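Local atomic coordinates of glutamyl endopeptidase (Staphylococcus epidermidis, PDB entry 6PYM), a protein that probably cleaves proteins as a secreted serine endopeptidase, preferentially at the peptide bond after a glutamate or aspartate. Residues V65-K70 against Q106-V111; E84-P89 against Q203-N208; G136-P139 against M143-S146; G155-Y160 against I183-V188. The protein carries 1 engineered substitution. One frame throughout, in Å; residues are numbered along the deposited sequence.

Contact 1. Residues V65-K70 against Q106-V111; sequences VHPSAK and QHIGQV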
loop_
_atom_site.group_PDB
_atom_site.type_symbol
_atom_site.label_atom_id
_atom_site.label_comp_id
_atom_site.label_asym_id
_atom_site.label_seq_id
_atom_site.Cartn_x
_atom_site.Cartn_y
_atom_site.Cartn_z
ATOM N N VAL A 65 -3.740 11.543 -2.596
ATOM C CA VAL A 65 -3.748 10.119 -2.931
ATOM C C VAL A 65 -4.182 9.981 -4.378
ATOM O O VAL A 65 -5.268 10.441 -4.750
ATOM C CB VAL A 65 -4.698 9.334 -2.016
ATOM C CG1 VAL A 65 -4.723 7.862 -2.411
ATOM C CG2 VAL A 65 -4.299 9.506 -0.557
ATOM N N HIS A 66 -3.358 9.321 -5.184
ATOM C CA HIS A 66 -3.614 9.147 -6.613
ATOM C C HIS A 66 -3.703 7.653 -6.902
ATOM O O HIS A 66 -2.681 7.000 -7.162
ATOM C CB HIS A 66 -2.482 9.769 -7.436
ATOM C CG HIS A 66 -2.322 11.255 -7.274
ATOM N ND1 HIS A 66 -1.577 11.852 -6.276
ATOM C CD2 HIS A 66 -2.774 12.267 -8.052
ATOM C CE1 HIS A 66 -1.595 13.167 -6.438
ATOM N NE2 HIS A 66 -2.316 13.442 -7.508
ATOM N N PRO A 67 -4.896 7.062 -6.866
ATOM C CA PRO A 67 -4.997 5.631 -7.176
ATOM C C PRO A 67 -4.709 5.412 -8.650
ATOM O O PRO A 67 -5.120 6.202 -9.505
ATOM C CB PRO A 67 -6.453 5.297 -6.834
ATOM C CG PRO A 67 -7.185 6.591 -7.038
ATOM C CD PRO A 67 -6.218 7.681 -6.645
ATOM N N SER A 68 -3.975 4.345 -8.946
ATOM C CA SER A 68 -3.672 3.963 -10.321
ATOM C C SER A 68 -2.753 4.949 -11.020
ATOM O O SER A 68 -2.730 4.985 -12.256
ATOM C CB SER A 68 -4.926 3.736 -11.190
ATOM O OG SER A 68 -6.074 3.362 -10.444
ATOM N N ALA A 69 -2.000 5.763 -10.280
ATOM C CA ALA A 69 -1.107 6.718 -10.921
ATOM C C ALA A 69 -0.153 5.991 -11.854
ATOM O O ALA A 69 0.367 4.918 -11.526
ATOM C CB ALA A 69 -0.305 7.469 -9.864
ATOM N N LYS A 70 0.054 6.571 -13.037
ATOM C CA LYS A 70 0.896 5.965 -14.062
ATOM C C LYS A 70 2.214 6.691 -14.263
ATOM O O LYS A 70 3.237 6.039 -14.504
ATOM C CB LYS A 70 0.145 5.864 -15.395
ATOM C CG LYS A 70 0.959 5.155 -16.472
ATOM C CD LYS A 70 0.167 4.945 -17.734
ATOM C CE LYS A 70 1.014 4.252 -18.783
ATOM N NZ LYS A 70 2.241 5.027 -19.120
ATOM N N GLN A 106 -17.194 11.742 -6.496
ATOM C CA GLN A 106 -16.941 10.310 -6.576
ATOM C C GLN A 106 -16.084 9.883 -5.394
ATOM O O GLN A 106 -15.188 10.612 -4.966
ATOM C CB GLN A 106 -16.195 9.965 -7.864
ATOM C CG GLN A 106 -16.900 10.376 -9.136
ATOM C CD GLN A 106 -16.005 10.222 -10.348
ATOM O OE1 GLN A 106 -14.892 10.747 -10.383
ATOM N NE2 GLN A 106 -16.483 9.491 -11.346
ATOM N N HIS A 107 -16.366 8.701 -4.867
ATOM C CA HIS A 107 -15.582 8.150 -3.773
ATOM C C HIS A 107 -14.476 7.269 -4.335
ATOM O O HIS A 107 -14.613 6.679 -5.406
ATOM C CB HIS A 107 -16.489 7.355 -2.842
ATOM C CG HIS A 107 -17.600 8.174 -2.263
ATOM N ND1 HIS A 107 -17.508 8.787 -1.032
ATOM C CD2 HIS A 107 -18.814 8.510 -2.762
ATOM C CE1 HIS A 107 -18.626 9.450 -0.788
ATOM N NE2 HIS A 107 -19.433 9.299 -1.823
ATOM N N ILE A 108 -13.364 7.186 -3.601
ATOM C CA ILE A 108 -12.194 6.496 -4.138
ATOM C C ILE A 108 -12.504 5.033 -4.436
ATOM O O ILE A 108 -12.051 4.485 -5.446
ATOM C CB ILE A 108 -10.967 6.684 -3.222
ATOM C CG1 ILE A 108 -9.693 6.231 -3.935
ATOM C CG2 ILE A 108 -11.140 5.967 -1.884
ATOM C CD1 ILE A 108 -8.434 6.689 -3.243
ATOM N N GLY A 109 -13.308 4.390 -3.590
ATOM C CA GLY A 109 -13.668 3.004 -3.801
ATOM C C GLY A 109 -14.747 2.770 -4.825
ATOM O O GLY A 109 -15.154 1.624 -5.035
ATOM N N GLN A 110 -15.228 3.838 -5.457
ATOM C CA GLN A 110 -16.075 3.759 -6.637
ATOM C C GLN A 110 -15.281 3.882 -7.923
ATOM O O GLN A 110 -15.670 3.289 -8.934
ATOM C CB GLN A 110 -17.119 4.885 -6.612
ATOM C CG GLN A 110 -18.147 4.779 -5.493
ATOM C CD GLN A 110 -19.088 5.976 -5.430
ATOM O OE1 GLN A 110 -18.730 7.094 -5.814
ATOM N NE2 GLN A 110 -20.303 5.740 -4.946
ATOM N N VAL A 111 -14.175 4.632 -7.913
ATOM C CA VAL A 111 -13.409 4.844 -9.134
ATOM C C VAL A 111 -12.439 3.706 -9.406
ATOM O O VAL A 111 -12.053 3.496 -10.564
ATOM C CB VAL A 111 -12.710 6.216 -9.152
ATOM C CG1 VAL A 111 -13.715 7.331 -8.883
ATOM C CG2 VAL A 111 -11.541 6.276 -8.169
#
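Ile108 reaches from the start of a short helix into the angle between Val65 and Pro67, and its CD1 methyl does most of the touching. It meets Val65 CG1 at 4.0 Å and Pro67 CG at the same distance, 4.0 Å from Ile108 CD1. The side chains of Val65 and Ile108 run at about right angles. Pro67 lies more obliquely, the CG corner of its ring set against both CG1 and CD1 of Ile108. With CG1 opposite the backbone N (chi1 -167°) and chi2 extended, the isoleucine is drawn out to its full length, which suits a residue that must span a backbone separation of 7.9 Å between the CA atoms of Pro67 and Ile108. Branched aliphatics and the rigid proline ring offer compact apolar surfaces for such a buried seam.

Behind this shell, the helix start is fixed by His107 at the N-cap: its backbone N donates to Gln110 OE1 at 3.0 Å in an almost straight bond, 176° at the hydrogen, while its carbonyl O accepts from Gln110 N and Val111 N. Phe80, Leu97 and Val99 add further apolar contacts. The contact thus packs the short helix 108-111 against the N-terminal six-stranded antiparallel barrel of a chymotrypsin-like protease.

Contact 2. Residues E84-P89 against Q203-N208; sequences EIIPYP and QQFLRN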
loop_
_atom_site.group_PDB
_atom_site.type_symbol
_atom_site.label_atom_id
_atom_site.label_comp_id
_atom_site.label_asym_id
_atom_site.label_seq_id
_atom_site.Cartn_x
_atom_site.Cartn_y
_atom_site.Cartn_z
ATOM N N GLU A 84 -9.135 11.977 7.256
ATOM C CA GLU A 84 -8.940 11.535 8.627
ATOM C C GLU A 84 -7.901 10.423 8.654
ATOM O O GLU A 84 -7.960 9.492 7.844
ATOM C CB GLU A 84 -10.259 11.028 9.224
ATOM C CG GLU A 84 -10.168 10.643 10.692
ATOM C CD GLU A 84 -11.491 10.155 11.254
ATOM O OE1 GLU A 84 -12.377 9.773 10.458
ATOM O OE2 GLU A 84 -11.642 10.156 12.494
ATOM N N ILE A 85 -6.972 10.513 9.603
ATOM C CA ILE A 85 -5.950 9.494 9.812
ATOM C C ILE A 85 -6.382 8.616 10.973
ATOM O O ILE A 85 -6.674 9.121 12.066
ATOM C CB ILE A 85 -4.587 10.140 10.100
ATOM C CG1 ILE A 85 -4.093 10.900 8.867
ATOM C CG2 ILE A 85 -3.591 9.084 10.569
ATOM C CD1 ILE A 85 -2.984 11.872 9.174
ATOM N N ILE A 86 -6.428 7.307 10.744
ATOM C CA ILE A 86 -6.795 6.335 11.769
ATOM C C ILE A 86 -5.618 5.386 11.973
ATOM O O ILE A 86 -5.500 4.386 11.251
ATOM C CB ILE A 86 -8.057 5.555 11.372
ATOM C CG1 ILE A 86 -9.189 6.499 10.959
ATOM C CG2 ILE A 86 -8.507 4.677 12.517
ATOM C CD1 ILE A 86 -10.333 5.798 10.257
ATOM N N PRO A 87 -4.720 5.659 12.915
ATOM C CA PRO A 87 -3.580 4.754 13.114
ATOM C C PRO A 87 -4.028 3.433 13.721
ATOM O O PRO A 87 -4.941 3.390 14.547
ATOM C CB PRO A 87 -2.682 5.525 14.089
ATOM C CG PRO A 87 -3.625 6.435 14.825
ATOM C CD PRO A 87 -4.683 6.819 13.825
ATOM N N TYR A 88 -3.380 2.349 13.310
ATOM C CA TYR A 88 -3.587 1.074 13.977
ATOM C C TYR A 88 -3.134 1.205 15.428
ATOM O O TYR A 88 -2.036 1.711 15.684
ATOM C CB TYR A 88 -2.750 0.015 13.268
ATOM C CG TYR A 88 -2.809 -1.361 13.871
ATOM C CD1 TYR A 88 -4.023 -2.014 14.041
ATOM C CD2 TYR A 88 -1.646 -2.020 14.251
ATOM C CE1 TYR A 88 -4.082 -3.288 14.579
ATOM C CE2 TYR A 88 -1.691 -3.297 14.786
ATOM C CZ TYR A 88 -2.917 -3.920 14.956
ATOM O OH TYR A 88 -2.984 -5.194 15.490
ATOM N N PRO A 89 -3.942 0.777 16.405
ATOM C CA PRO A 89 -3.523 0.954 17.805
ATOM C C PRO A 89 -2.310 0.125 18.185
ATOM O O PRO A 89 -1.589 0.497 19.120
ATOM C CB PRO A 89 -4.768 0.547 18.609
ATOM C CG PRO A 89 -5.908 0.747 17.666
ATOM C CD PRO A 89 -5.361 0.397 16.301
ATOM N N GLN A 203 -7.089 -7.654 11.015
ATOM C CA GLN A 203 -8.363 -7.817 10.323
ATOM C C GLN A 203 -9.522 -7.260 11.141
ATOM O O GLN A 203 -10.460 -6.686 10.579
ATOM C CB GLN A 203 -8.579 -9.285 9.968
ATOM C CG GLN A 203 -7.617 -9.756 8.894
ATOM C CD GLN A 203 -7.635 -11.251 8.697
ATOM O OE1 GLN A 203 -8.704 -11.866 8.651
ATOM N NE2 GLN A 203 -6.460 -11.858 8.597
ATOM N N GLN A 204 -9.472 -7.415 12.469
ATOM C CA GLN A 204 -10.508 -6.830 13.317
ATOM C C GLN A 204 -10.493 -5.312 13.228
ATOM O O GLN A 204 -11.546 -4.680 13.100
ATOM C CB GLN A 204 -10.315 -7.284 14.762
ATOM C CG GLN A 204 -10.562 -8.763 14.962
ATOM C CD GLN A 204 -10.250 -9.225 16.370
ATOM O OE1 GLN A 204 -9.623 -8.509 17.148
ATOM N NE2 GLN A 204 -10.704 -10.426 16.708
ATOM N N PHE A 205 -9.304 -4.714 13.282
ATOM C CA PHE A 205 -9.168 -3.272 13.109
ATOM C C PHE A 205 -9.758 -2.815 11.779
ATOM O O PHE A 205 -10.448 -1.793 11.715
ATOM C CB PHE A 205 -7.681 -2.912 13.227
ATOM C CG PHE A 205 -7.311 -1.526 12.742
ATOM C CD1 PHE A 205 -7.658 -0.397 13.466
ATOM C CD2 PHE A 205 -6.547 -1.366 11.593
ATOM C CE1 PHE A 205 -7.285 0.864 13.033
ATOM C CE2 PHE A 205 -6.171 -0.113 11.163
ATOM C CZ PHE A 205 -6.545 1.003 11.881
ATOM N N LEU A 206 -9.514 -3.572 10.709
ATOM C CA LEU A 206 -10.074 -3.205 9.409
ATOM C C LEU A 206 -11.596 -3.259 9.428
ATOM O O LEU A 206 -12.266 -2.319 8.986
ATOM C CB LEU A 206 -9.516 -4.113 8.318
ATOM C CG LEU A 206 -8.012 -4.024 8.076
ATOM C CD1 LEU A 206 -7.625 -5.005 6.976
ATOM C CD2 LEU A 206 -7.575 -2.594 7.734
ATOM N N ARG A 207 -12.164 -4.364 9.926
ATOM C CA ARG A 207 -13.621 -4.505 9.942
ATOM C C ARG A 207 -14.284 -3.408 10.759
ATOM O O ARG A 207 -15.378 -2.943 10.412
ATOM C CB ARG A 207 -14.024 -5.867 10.505
ATOM C CG ARG A 207 -13.795 -7.012 9.561
ATOM C CD ARG A 207 -14.380 -8.303 10.101
ATOM N NE ARG A 207 -14.202 -9.364 9.117
ATOM C CZ ARG A 207 -13.303 -10.340 9.199
ATOM N NH1 ARG A 207 -12.510 -10.423 10.249
ATOM N NH2 ARG A 207 -13.216 -11.242 8.233
ATOM N N ASN A 208 -13.650 -2.991 11.853
ATOM C CA ASN A 208 -14.260 -2.020 12.750
ATOM C C ASN A 208 -14.146 -0.588 12.264
ATOM O O ASN A 208 -14.775 0.300 12.853
ATOM C CB ASN A 208 -13.698 -2.193 14.153
ATOM C CG ASN A 208 -14.182 -3.474 14.786
ATOM O OD1 ASN A 208 -15.346 -3.836 14.633
ATOM N ND2 ASN A 208 -13.294 -4.183 15.457
#
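The hydroxyl of Tyr88, whose ring edge presses on Phe205, is hydrogen-bonded to the carboxylate of Glu156, a tether at the far end of the ring from its backbone. That ring then stands edge-on to the face of Phe205, a T-shaped pair with centroids 5.2 Å apart and planes inclined at 67°. The leading atom is Tyr88 CD1, 3.6 Å from Phe205 CG and placed over the rim of the ring. Tyr88 CA lies over the same face in a CH-pi contact, 4.0 Å from the Phe205 centroid.

The CG of Phe205 stands opposite its own backbone N (chi1 166°), carrying the ring off the helix toward residues 86-89. At the ring edge the carbonyl O of Ile86 lies 3.6 Å from Phe205 CZ, facing the electropositive C-H rim. Ile86 CG2 packs 4.0 Å from Phe205 CE1, and Pro89 CD approaches obliquely, 3.7 Å from Phe205 CD1. A flat, apolar ring suits this place because its face and its edge are both used.

Phe201 and Val202 also touch Tyr88, while Ile96 touches Phe205 and Ile86; the C-terminal helix 200-209 thereby packs against strands 80-87 and 95-99 of the N-terminal barrel.

Contact 3. Residues G136-P139 against M143-S146; sequences GDKP and MWES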
loop_
_atom_site.group_PDB
_atom_site.type_symbol
_atom_site.label_atom_id
_atom_site.label_comp_id
_atom_site.label_asym_id
_atom_site.label_seq_id
_atom_site.Cartn_x
_atom_site.Cartn_y
_atom_site.Cartn_z
ATOM N N GLY A 136 11.012 5.408 -5.144
ATOM C CA GLY A 136 11.569 6.725 -5.410
ATOM C C GLY A 136 12.804 6.767 -6.286
ATOM O O GLY A 136 13.231 7.867 -6.661
ATOM N N ASP A 137 13.399 5.625 -6.620
ATOM C CA ASP A 137 14.490 5.646 -7.583
ATOM C C ASP A 137 13.996 5.705 -9.017
ATOM O O ASP A 137 14.788 5.994 -9.922
ATOM C CB ASP A 137 15.440 4.462 -7.379
ATOM C CG ASP A 137 14.780 3.113 -7.620
ATOM O OD1 ASP A 137 13.614 2.909 -7.213
ATOM O OD2 ASP A 137 15.444 2.228 -8.197
ATOM N N LYS A 138 12.716 5.472 -9.241
ATOM C CA LYS A 138 12.113 5.516 -10.555
ATOM C C LYS A 138 11.445 6.865 -10.767
ATOM O O LYS A 138 11.320 7.663 -9.835
ATOM C CB LYS A 138 11.110 4.365 -10.679
ATOM C CG LYS A 138 11.704 3.001 -10.337
ATOM C CD LYS A 138 12.888 2.624 -11.218
ATOM C CE LYS A 138 13.196 1.148 -11.059
ATOM N NZ LYS A 138 14.379 0.713 -11.846
ATOM N N PRO A 139 11.004 7.168 -11.992
ATOM C CA PRO A 139 10.368 8.469 -12.219
ATOM C C PRO A 139 9.131 8.623 -11.346
ATOM O O PRO A 139 8.427 7.648 -11.038
ATOM C CB PRO A 139 10.014 8.440 -13.710
ATOM C CG PRO A 139 11.006 7.493 -14.306
ATOM C CD PRO A 139 11.182 6.427 -13.255
ATOM N N MET A 143 4.495 3.187 -11.329
ATOM C CA MET A 143 4.162 2.008 -10.539
ATOM C C MET A 143 5.057 0.844 -10.948
ATOM O O MET A 143 5.222 0.577 -12.148
ATOM C CB MET A 143 2.692 1.646 -10.756
ATOM C CG MET A 143 2.224 0.521 -9.855
ATOM S SD MET A 143 0.603 -0.172 -10.255
ATOM C CE MET A 143 -0.477 1.247 -10.028
ATOM N N TRP A 144 5.632 0.159 -9.956
ATOM C CA TRP A 144 6.559 -0.939 -10.183
ATOM C C TRP A 144 6.176 -2.114 -9.303
ATOM O O TRP A 144 5.813 -1.940 -8.132
ATOM C CB TRP A 144 8.026 -0.527 -9.887
ATOM C CG TRP A 144 8.482 0.526 -10.817
ATOM C CD1 TRP A 144 8.084 1.828 -10.833
ATOM C CD2 TRP A 144 9.390 0.367 -11.912
ATOM N NE1 TRP A 144 8.679 2.497 -11.883
ATOM C CE2 TRP A 144 9.482 1.617 -12.558
ATOM C CE3 TRP A 144 10.129 -0.709 -12.412
ATOM C CZ2 TRP A 144 10.303 1.825 -13.671
ATOM C CZ3 TRP A 144 10.927 -0.504 -13.524
ATOM C CH2 TRP A 144 11.011 0.755 -14.133
ATOM N N GLU A 145 6.279 -3.311 -9.858
ATOM C CA GLU A 145 6.022 -4.560 -9.162
ATOM C C GLU A 145 7.348 -5.265 -8.910
ATOM O O GLU A 145 8.137 -5.475 -9.843
ATOM C CB GLU A 145 5.140 -5.437 -10.042
ATOM C CG GLU A 145 4.878 -6.823 -9.524
ATOM C CD GLU A 145 3.938 -7.582 -10.440
ATOM O OE1 GLU A 145 4.418 -8.179 -11.434
ATOM O OE2 GLU A 145 2.714 -7.545 -10.203
ATOM N N SER A 146 7.588 -5.640 -7.659
ATOM C CA SER A 146 8.800 -6.331 -7.238
ATOM C C SER A 146 8.444 -7.748 -6.811
ATOM O O SER A 146 7.486 -7.946 -6.058
ATOM C CB SER A 146 9.436 -5.572 -6.076
ATOM O OG SER A 146 10.648 -6.202 -5.703
#
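The connection between antiparallel strands 128-133 and 143-154 folds back on the second of them, and where it does so Lys138 lies over Trp144. The lysine comes over one face of the indole and follows it from the five-membered to the six-membered ring. CG sits above the pyrrole part in a CH-pi contact, 3.5 Å from the five-membered-ring centroid of Trp144 and 19° from its normal. CB touches the rim, 3.3 Å from Trp144 NE1. Farther along, Lys138 CD lies 3.7 Å from Trp144 CZ2, and CE is 3.7 Å from Trp144 CZ3. The ammonium ends over the benzene part, Lys138 NZ being 4.3 Å from the centroid of the Trp144 six-membered ring and 25° off the normal, which makes a cation-pi interaction.

A bend at chi2 (-59°), followed by two extended torsions, lets the chain track the ring instead of striking it end-on. Lysine fits because its methylenes serve as an apolar cover while its charge meets the electron-rich ring; tryptophan offers a face long enough for both. The indole is steadied in turn by a hydrogen bond from NE1 to OG1 of Thr142, the residue before Met143. Strand 8-11 lies alongside, Gln10 touching the indole and Arg8 the lysine. This is a surface cation-pi and CH-pi pair, here between a beta-hairpin loop and its returning strand in the C-terminal sheet of the two-barrel fold.

Contact 4. Residues G155-Y160 against I183-V188; sequences GEELRY and IHYGGV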
loop_
_atom_site.group_PDB
_atom_site.type_symbol
_atom_site.label_atom_id
_atom_site.label_comp_id
_atom_site.label_asym_id
_atom_site.label_seq_id
_atom_site.Cartn_x
_atom_site.Cartn_y
_atom_site.Cartn_z
ATOM N N GLY A 155 4.051 -12.692 14.510
ATOM C CA GLY A 155 3.214 -11.636 15.050
ATOM C C GLY A 155 2.630 -10.799 13.930
ATOM O O GLY A 155 1.912 -11.302 13.057
ATOM N N GLU A 156 2.951 -9.506 13.945
ATOM C CA GLU A 156 2.496 -8.559 12.934
ATOM C C GLU A 156 3.570 -8.250 11.895
ATOM O O GLU A 156 3.469 -7.238 11.191
ATOM C CB GLU A 156 1.979 -7.277 13.591
ATOM C CG GLU A 156 0.683 -7.503 14.362
ATOM C CD GLU A 156 0.253 -6.326 15.224
ATOM O OE1 GLU A 156 0.956 -5.294 15.267
ATOM O OE2 GLU A 156 -0.806 -6.450 15.878
ATOM N N GLU A 157 4.590 -9.093 11.778
ATOM C CA GLU A 157 5.723 -8.841 10.899
ATOM C C GLU A 157 5.792 -9.930 9.842
ATOM O O GLU A 157 5.797 -11.120 10.167
ATOM C CB GLU A 157 7.014 -8.813 11.731
ATOM C CG GLU A 157 8.310 -8.760 10.928
ATOM C CD GLU A 157 8.829 -7.350 10.692
ATOM O OE1 GLU A 157 8.041 -6.400 10.848
ATOM O OE2 GLU A 157 10.028 -7.200 10.338
ATOM N N LEU A 158 5.846 -9.525 8.575
ATOM C CA LEU A 158 6.094 -10.447 7.470
ATOM C C LEU A 158 7.243 -9.879 6.653
ATOM O O LEU A 158 7.184 -8.720 6.226
ATOM C CB LEU A 158 4.837 -10.680 6.600
ATOM C CG LEU A 158 4.960 -11.696 5.444
ATOM C CD1 LEU A 158 3.645 -12.401 5.156
ATOM C CD2 LEU A 158 5.465 -11.026 4.169
ATOM N N ARG A 159 8.286 -10.681 6.449
ATOM C CA ARG A 159 9.484 -10.238 5.750
ATOM C C ARG A 159 9.666 -11.015 4.458
ATOM O O ARG A 159 9.186 -12.144 4.315
ATOM C CB ARG A 159 10.730 -10.435 6.617
ATOM C CG ARG A 159 10.675 -9.698 7.935
ATOM C CD ARG A 159 11.814 -10.120 8.835
ATOM N NE ARG A 159 11.765 -9.399 10.101
ATOM C CZ ARG A 159 12.476 -9.718 11.179
ATOM N NH1 ARG A 159 13.301 -10.757 11.157
ATOM N NH2 ARG A 159 12.355 -8.997 12.284
ATOM N N TYR A 160 10.409 -10.409 3.531
ATOM C CA TYR A 160 10.593 -10.990 2.208
ATOM C C TYR A 160 11.955 -10.607 1.644
ATOM O O TYR A 160 12.625 -9.690 2.132
ATOM C CB TYR A 160 9.460 -10.605 1.240
ATOM C CG TYR A 160 8.832 -9.256 1.521
ATOM C CD1 TYR A 160 9.473 -8.065 1.180
ATOM C CD2 TYR A 160 7.590 -9.178 2.121
ATOM C CE1 TYR A 160 8.883 -6.843 1.438
ATOM C CE2 TYR A 160 6.996 -7.968 2.393
ATOM C CZ TYR A 160 7.639 -6.800 2.051
ATOM O OH TYR A 160 7.021 -5.607 2.330
ATOM N N ILE A 183 1.254 -4.888 4.407
ATOM C CA ILE A 183 1.524 -3.526 3.953
ATOM C C ILE A 183 3.007 -3.265 4.192
ATOM O O ILE A 183 3.456 -3.211 5.345
ATOM C CB ILE A 183 0.642 -2.494 4.673
ATOM C CG1 ILE A 183 -0.853 -2.777 4.435
ATOM C CG2 ILE A 183 1.022 -1.073 4.265
ATOM C CD1 ILE A 183 -1.308 -2.648 2.984
ATOM N N HIS A 184 3.767 -3.110 3.110
ATOM C CA HIS A 184 5.198 -2.865 3.204
ATOM C C HIS A 184 5.472 -1.612 4.025
ATOM O O HIS A 184 4.760 -0.614 3.905
ATOM C CB HIS A 184 5.740 -2.659 1.792
ATOM C CG HIS A 184 7.175 -2.282 1.764
ATOM N ND1 HIS A 184 8.187 -3.189 1.993
ATOM C CD2 HIS A 184 7.765 -1.078 1.604
ATOM C CE1 HIS A 184 9.344 -2.557 1.944
ATOM N NE2 HIS A 184 9.117 -1.274 1.711
ATOM N N TYR A 185 6.528 -1.645 4.849
ATOM C CA TYR A 185 6.938 -0.422 5.545
ATOM C C TYR A 185 8.411 -0.050 5.428
ATOM O O TYR A 185 8.738 1.121 5.664
ATOM C CB TYR A 185 6.512 -0.413 7.027
ATOM C CG TYR A 185 7.227 -1.386 7.931
ATOM C CD1 TYR A 185 8.415 -1.038 8.576
ATOM C CD2 TYR A 185 6.689 -2.640 8.178
ATOM C CE1 TYR A 185 9.054 -1.931 9.422
ATOM C CE2 TYR A 185 7.319 -3.535 9.021
ATOM C CZ TYR A 185 8.494 -3.171 9.645
ATOM O OH TYR A 185 9.134 -4.052 10.490
ATOM N N GLY A 186 9.301 -0.966 5.064
ATOM C CA GLY A 186 10.715 -0.636 4.981
ATOM C C GLY A 186 11.541 -1.908 5.031
ATOM O O GLY A 186 11.033 -2.991 4.765
ATOM N N GLY A 187 12.822 -1.757 5.356
ATOM C CA GLY A 187 13.664 -2.937 5.451
ATOM C C GLY A 187 14.976 -2.655 6.154
ATOM O O GLY A 187 15.239 -1.546 6.631
ATOM N N VAL A 188 15.803 -3.692 6.203
ATOM C CA VAL A 188 17.096 -3.650 6.870
ATOM C C VAL A 188 18.152 -3.994 5.827
ATOM O O VAL A 188 18.093 -5.071 5.213
ATOM C CB VAL A 188 17.157 -4.618 8.065
ATOM C CG1 VAL A 188 18.535 -4.580 8.701
ATOM C CG2 VAL A 188 16.097 -4.258 9.095
#
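Beside the predicted charge relay residues, strands 157-160 and 180-188 are joined across strand 192-197, which pairs with both of them, by two side-chain hydrogen bonds. In the first, Tyr185 OH donates to Glu157 OE1 at 2.6 Å. The acceptor uses its syn lone pair, on the side of the other carboxylate oxygen, and the carboxylate is turned 51° from the tyrosine ring. Glutamate reaches this point through a bend at chi2 (93°). Its other oxygen is held too: Arg159 NE donates to Glu157 OE2 at 2.8 Å in a salt bridge, nearly straight and in the guanidinium plane, arriving on the anti lone pair, and Ser194 OG is a further hydrogen-bond partner. These grips should fix the carboxylate's rotation and favour its charged form. Arg159 also makes cation-pi contacts with Tyr152 and Tyr192.

The second bond links Tyr160 OH and His184 ND1, 2.7 Å apart. The two rings meet rim to rim, planes 31° apart, without stacking; the bond to ND1 should favour this imidazole orientation. Above one face of His184, 3.3 Å from its plane, lies the backbone N of Gly186. Tyrosines suit both places because a long rigid ring carries a hydroxyl across the gap between non-adjacent strands.

Tyr185 and Gly186 both face Ser194 as a classic beta bulge, and Gly186 adopts backbone angles that suit glycine. The position of His184, touching Thr164 and bonded to Tyr160, is consistent with the glutamate-binding S1 pocket of V8-like proteases.

How the contacts relate
Contacts 1 and 2 both build on the N-terminal barrel, through neighbouring strands 64-67 and 80-87, their centres 20 Å apart; contacts 3 and 4 belong to the C-terminal sheet, centres 18 Å apart. Two bridges connect these pairs. Ala69 O of the 65-70 segment packs 4.1 Å from Met143 CE of contact 3, and Tyr88 OH of contact 2 lies 2.5 Å from Glu156 OE2 in the 155-160 segment of contact 4. Contact 4 is nearest the predicted charge relay: the side chain of Tyr185 comes within about 3 Å of that of Asp93 and about 5 Å of that of His51, whereas Tyr88 stays about 8 Å from Asp93. The third relay position, Ala169, is the engineered substitution.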